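Local coordinates for protein RpfR (Cronobacter turicensis, PDB 6DGG) that contains a PAS domain, a small alpha/beta fold common in sensory proteins, with lauric acid bound in its pocket, at residues V2-V11 with F22-T30. Residues are numbered along the deposited sequence; the frame is centred on the assembly and turned at random.
Sequences VVSEANSVIV and FNRLSEEYT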
ATOM      1  N   VAL A   2       8.054  -6.177  23.622  1.00 39.72           N
ATOM      2  CA  VAL A   2       8.366  -5.533  22.351  1.00 31.42           C
ATOM      3  C   VAL A   2       9.035  -4.175  22.583  1.00 25.95           C
ATOM      4  O   VAL A   2       8.481  -3.279  23.230  1.00 22.98           O
ATOM      5  CB  VAL A   2       7.114  -5.429  21.453  1.00 39.58           C
ATOM      6  CG1 VAL A   2       7.349  -4.474  20.294  1.00 29.35           C
ATOM      7  CG2 VAL A   2       6.735  -6.803  20.920  1.00 47.20           C
ATOM      8  N   VAL A   3      10.231  -4.034  22.012  1.00 23.74           N
ATOM      9  CA  VAL A   3      11.101  -2.907  22.332  1.00 21.64           C
ATOM     10  C   VAL A   3      10.532  -1.604  21.787  1.00 20.70           C
ATOM     11  O   VAL A   3      10.565  -0.567  22.462  1.00 22.85           O
ATOM     12  CB  VAL A   3      12.514  -3.192  21.793  1.00 23.13           C
ATOM     13  CG1 VAL A   3      13.440  -2.006  22.022  1.00 38.67           C
ATOM     14  CG2 VAL A   3      13.074  -4.445  22.454  1.00 27.25           C
ATOM     15  N   SER A   4      10.023  -1.625  20.559  1.00 19.18           N
ATOM     16  CA  SER A   4       9.488  -0.432  19.921  1.00 18.31           C
ATOM     17  C   SER A   4       8.452  -0.860  18.891  1.00 16.75           C
ATOM     18  O   SER A   4       8.233  -2.050  18.664  1.00 16.80           O
ATOM     19  CB  SER A   4      10.605   0.396  19.279  1.00 22.68           C
ATOM     20  OG  SER A   4      11.396   1.037  20.267  1.00 56.06           O
ATOM     21  N   GLU A   5       7.800   0.126  18.277  1.00 16.30           N
ATOM     22  CA  GLU A   5       6.836  -0.118  17.216  1.00 14.79           C
ATOM     23  C   GLU A   5       7.061   0.896  16.105  1.00 13.89           C
ATOM     24  O   GLU A   5       7.616   1.977  16.325  1.00 17.53           O
ATOM     25  CB  GLU A   5       5.379  -0.008  17.700  1.00 15.73           C
ATOM     26  CG  GLU A   5       4.945  -1.102  18.654  1.00 16.94           C
ATOM     27  CD  GLU A   5       3.508  -0.943  19.118  1.00 29.37           C
ATOM     28  OE1 GLU A   5       2.607  -0.848  18.257  1.00 53.24           O
ATOM     29  OE2 GLU A   5       3.283  -0.907  20.344  1.00 40.64           O
ATOM     30  N   ALA A   6       6.636   0.528  14.905  1.00 16.27           N
ATOM     31  CA  ALA A   6       6.709   1.444  13.782  1.00 16.45           C
ATOM     32  C   ALA A   6       5.482   2.352  13.765  1.00 11.47           C
ATOM     33  O   ALA A   6       4.484   2.115  14.449  1.00 13.16           O
ATOM     34  CB  ALA A   6       6.800   0.677  12.468  1.00 20.32           C
ATOM     35  N   ASN A   7       5.572   3.408  12.961  1.00 10.77           N
ATOM     36  CA  ASN A   7       4.533   4.421  12.873  1.00 11.00           C
ATOM     37  C   ASN A   7       3.864   4.447  11.510  1.00  9.71           C
ATOM     38  O   ASN A   7       2.988   5.286  11.274  1.00 10.05           O
ATOM     39  CB  ASN A   7       5.141   5.798  13.138  1.00 16.68           C
ATOM     40  CG  ASN A   7       6.018   5.807  14.353  1.00 20.82           C
ATOM     41  OD1 ASN A   7       5.576   5.451  15.439  1.00 19.36           O
ATOM     42  ND2 ASN A   7       7.285   6.176  14.171  1.00 38.89           N
ATOM     43  N   SER A   8       4.261   3.560  10.613  1.00  8.82           N
ATOM     44  CA  SER A   8       3.887   3.634   9.216  1.00  8.46           C
ATOM     45  C   SER A   8       3.423   2.269   8.747  1.00  8.89           C
ATOM     46  O   SER A   8       3.897   1.241   9.230  1.00  9.80           O
ATOM     47  CB  SER A   8       5.087   4.032   8.379  1.00  7.61           C
ATOM     48  OG  SER A   8       5.684   5.211   8.882  1.00 10.60           O
ATOM     49  N   VAL A   9       2.501   2.268   7.793  1.00  6.50           N
ATOM     50  CA  VAL A   9       2.128   1.062   7.066  1.00  7.48           C
ATOM     51  C   VAL A   9       3.021   0.977   5.835  1.00 10.05           C
ATOM     52  O   VAL A   9       3.021   1.877   4.986  1.00  8.12           O
ATOM     53  CB  VAL A   9       0.633   1.052   6.707  1.00  7.97           C
ATOM     54  CG1 VAL A   9      -0.198   0.950   7.974  1.00 10.91           C
ATOM     55  CG2 VAL A   9       0.225   2.278   5.907  1.00  9.17           C
ATOM     56  N   ILE A  10       3.845  -0.061   5.783  1.00  6.60           N
ATOM     57  CA  ILE A  10       4.867  -0.221   4.755  1.00  5.84           C
ATOM     58  C   ILE A  10       4.491  -1.437   3.920  1.00  7.87           C
ATOM     59  O   ILE A  10       4.462  -2.562   4.426  1.00  7.13           O
ATOM     60  CB  ILE A  10       6.266  -0.389   5.375  1.00  6.35           C
ATOM     61  CG1 ILE A  10       6.601   0.805   6.277  1.00  7.07           C
ATOM     62  CG2 ILE A  10       7.311  -0.553   4.302  1.00  8.94           C
ATOM     63  CD1 ILE A  10       6.516   2.183   5.611  1.00  7.82           C
ATOM     64  N   VAL A  11       4.192  -1.207   2.646  1.00  6.61           N
ATOM     65  CA  VAL A  11       3.762  -2.249   1.724  1.00  6.44           C
ATOM     66  C   VAL A  11       4.601  -2.122   0.462  1.00  7.38           C
ATOM     67  O   VAL A  11       4.760  -1.021  -0.078  1.00 10.09           O
ATOM     68  CB  VAL A  11       2.257  -2.119   1.419  1.00  6.41           C
ATOM     69  CG1 VAL A  11       1.792  -3.200   0.448  1.00  8.18           C
ATOM     70  CG2 VAL A  11       1.438  -2.182   2.719  1.00  6.47           C
ATOM     71  N   PHE A  22       4.609  -6.619   3.746  1.00  6.40           N
ATOM     72  CA  PHE A  22       3.422  -6.072   4.404  1.00  5.48           C
ATOM     73  C   PHE A  22       3.758  -6.083   5.888  1.00  6.04           C
ATOM     74  O   PHE A  22       3.892  -7.160   6.478  1.00  7.68           O
ATOM     75  CB  PHE A  22       2.261  -7.010   4.084  1.00  5.73           C
ATOM     76  CG  PHE A  22       0.888  -6.559   4.522  1.00  5.88           C
ATOM     77  CD1 PHE A  22       0.137  -5.696   3.728  1.00  8.52           C
ATOM     78  CD2 PHE A  22       0.288  -7.113   5.644  1.00  7.96           C
ATOM     79  CE1 PHE A  22      -1.156  -5.337   4.086  1.00  7.97           C
ATOM     80  CE2 PHE A  22      -1.019  -6.760   6.007  1.00  8.89           C
ATOM     81  CZ  PHE A  22      -1.738  -5.873   5.220  1.00  8.13           C
ATOM     82  N   ASN A  23       3.958  -4.902   6.480  1.00  6.41           N
ATOM     83  CA  ASN A  23       4.577  -4.845   7.800  1.00  6.50           C
ATOM     84  C   ASN A  23       3.560  -5.022   8.932  1.00  6.76           C
ATOM     85  O   ASN A  23       2.355  -5.156   8.721  1.00  6.41           O
ATOM     86  CB  ASN A  23       5.417  -3.575   7.982  1.00  6.76           C
ATOM     87  CG  ASN A  23       4.577  -2.345   8.282  1.00  6.51           C
ATOM     88  OD1 ASN A  23       3.489  -2.177   7.739  1.00  6.69           O
ATOM     89  ND2 ASN A  23       5.090  -1.475   9.148  1.00  7.21           N
ATOM     90  N   ARG A  24       4.061  -4.991  10.165  1.00  7.67           N
ATOM     91  CA  ARG A  24       3.229  -5.345  11.311  1.00  8.28           C
ATOM     92  C   ARG A  24       2.087  -4.357  11.508  1.00  8.28           C
ATOM     93  O   ARG A  24       0.973  -4.753  11.875  1.00  8.46           O
ATOM     94  CB  ARG A  24       4.082  -5.443  12.572  1.00  9.59           C
ATOM     95  CG  ARG A  24       3.338  -5.998  13.767  1.00 14.94           C
ATOM     96  CD  ARG A  24       4.295  -6.331  14.912  1.00 22.79           C
ATOM     97  NE  ARG A  24       5.272  -7.356  14.547  1.00 22.18           N
ATOM     98  CZ  ARG A  24       6.204  -7.834  15.367  1.00 27.07           C
ATOM     99  NH1 ARG A  24       6.300  -7.381  16.612  1.00 25.17           N
ATOM    100  NH2 ARG A  24       7.042  -8.771  14.942  1.00 27.21           N
ATOM    101  N   LEU A  25       2.333  -3.064  11.297  1.00  8.08           N
ATOM    102  CA  LEU A  25       1.241  -2.114  11.458  1.00  9.74           C
ATOM    103  C   LEU A  25       0.165  -2.334  10.402  1.00  8.58           C
ATOM    104  O   LEU A  25      -1.026  -2.160  10.684  1.00  8.45           O
ATOM    105  CB  LEU A  25       1.767  -0.677  11.440  1.00  8.60           C
ATOM    106  CG  LEU A  25       0.751   0.402  11.833  1.00  8.42           C
ATOM    107  CD1 LEU A  25       0.147   0.147  13.220  1.00 16.51           C
ATOM    108  CD2 LEU A  25       1.360   1.801  11.806  1.00  8.43           C
ATOM    109  N   SER A  26       0.562  -2.747   9.195  1.00  6.16           N
ATOM    110  CA  SER A  26      -0.411  -3.130   8.178  1.00  5.86           C
ATOM    111  C   SER A  26      -1.265  -4.297   8.657  1.00  8.44           C
ATOM    112  O   SER A  26      -2.483  -4.313   8.448  1.00  7.66           O
ATOM    113  CB  SER A  26       0.296  -3.491   6.873  1.00  6.57           C
ATOM    114  OG  SER A  26       1.025  -2.385   6.364  1.00  7.72           O
ATOM    115  N   GLU A  27      -0.638  -5.285   9.306  1.00  7.07           N
ATOM    116  CA  GLU A  27      -1.386  -6.397   9.881  1.00  8.65           C
ATOM    117  C   GLU A  27      -2.376  -5.906  10.927  1.00  9.71           C
ATOM    118  O   GLU A  27      -3.523  -6.355  10.963  1.00  8.92           O
ATOM    119  CB  GLU A  27      -0.425  -7.415  10.506  1.00  7.99           C
ATOM    120  CG  GLU A  27       0.578  -8.025   9.530  1.00  9.17           C
ATOM    121  CD  GLU A  27       1.498  -9.031  10.179  1.00 10.26           C
ATOM    122  OE1 GLU A  27       1.685  -8.978  11.417  1.00 15.16           O
ATOM    123  OE2 GLU A  27       2.046  -9.897   9.463  1.00 11.03           O
ATOM    124  N   GLU A  28      -1.951  -4.982  11.798  1.00  8.04           N
ATOM    125  CA  GLU A  28      -2.837  -4.507  12.856  1.00 10.77           C
ATOM    126  C   GLU A  28      -4.054  -3.779  12.288  1.00  9.31           C
ATOM    127  O   GLU A  28      -5.176  -3.945  12.787  1.00 12.80           O
ATOM    128  CB  GLU A  28      -2.058  -3.632  13.834  1.00 10.09           C
ATOM    129  CG  GLU A  28      -1.020  -4.408  14.637  1.00 16.49           C
ATOM    130  CD  GLU A  28      -0.107  -3.509  15.456  1.00 46.72           C
ATOM    131  OE1 GLU A  28      -0.485  -2.349  15.721  1.00 58.33           O
ATOM    132  OE2 GLU A  28       0.993  -3.967  15.831  1.00 47.08           O
ATOM    133  N   TYR A  29      -3.864  -2.987  11.227  1.00  8.63           N
ATOM    134  CA  TYR A  29      -4.986  -2.257  10.642  1.00  8.56           C
ATOM    135  C   TYR A  29      -5.979  -3.179   9.947  1.00 11.17           C
ATOM    136  O   TYR A  29      -7.173  -2.867   9.894  1.00 12.25           O
ATOM    137  CB  TYR A  29      -4.486  -1.225   9.627  1.00 11.17           C
ATOM    138  CG  TYR A  29      -4.235   0.145  10.213  1.00 10.09           C
ATOM    139  CD1 TYR A  29      -5.282   1.042  10.404  1.00 10.04           C
ATOM    140  CD2 TYR A  29      -2.959   0.550  10.562  1.00 10.54           C
ATOM    141  CE1 TYR A  29      -5.062   2.297  10.945  1.00  9.29           C
ATOM    142  CE2 TYR A  29      -2.729   1.799  11.107  1.00 11.47           C
ATOM    143  CZ  TYR A  29      -3.784   2.675  11.284  1.00 10.22           C
ATOM    144  OH  TYR A  29      -3.570   3.925  11.825  1.00 11.43           O
ATOM    145  N   THR A  30      -5.515  -4.297   9.390  1.00  8.69           N
ATOM    146  CA  THR A  30      -6.337  -5.090   8.481  1.00  9.84           C
ATOM    147  C   THR A  30      -6.791  -6.420   9.052  1.00  9.55           C
ATOM    148  O   THR A  30      -7.756  -6.997   8.537  1.00 10.48           O
ATOM    149  CB  THR A  30      -5.572  -5.389   7.183  1.00  9.79           C
ATOM    150  OG1 THR A  30      -4.438  -6.219   7.478  1.00  9.43           O
ATOM    151  CG2 THR A  30      -5.130  -4.102   6.497  1.00 11.75           C
TER
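Asn23 reads the backbone of residues 8 to 10 with both ends of its amide. Its ND2 donates to Ser8 O at 3.0 Å, with Ser8 O close to the plane of the amide, while Ile10 N points almost straight (175°) at OD1 over 2.9 Å, arriving from above the carbonyl plane. A backbone bond from Asn23 N to Ile10 O completes a three-point grip, and Ile10 CB rests against the amide carbon. The amide can face these residues because CG is tucked between the backbone N and carbonyl carbon (chi1 79°). Next to the amide, Val9 CG1 packs 4.0 Å from Leu25 CG and 3.8 Å from Tyr29 CD2, and Leu25 CD2 lies against the backbone of Asn7 and Ser8. Next along the strand, Val11 and Phe22 form one antiparallel non-hydrogen-bonded pair; their side chains run side by side, and Val11 CG2 meets the ring obliquely.

This is the junction in a PAS fold where the edge strand 19-22 turns into the first helix, packed on the neighbouring strand 9-13. Val11, Phe22 and Ser26 touch the bound lauric acid there.

Ser26, which also touches Val9 and Val11 with its OG, helps hold the amide in that rotation: OG donates to Asn23 OD1 at 2.8 Å, nearly in line with the C=O bond. Asn23 stands at the N-cap position of helix 24-30, and Ser26 N adds a weak capping bond to OD1. Ser26 CB also sits over the centre of the Phe22 ring, 3.4 Å above its plane. Farther out, Asp108 holds Tyr29 OH, and the Tyr29 ring meets Phe84 edge-to-face.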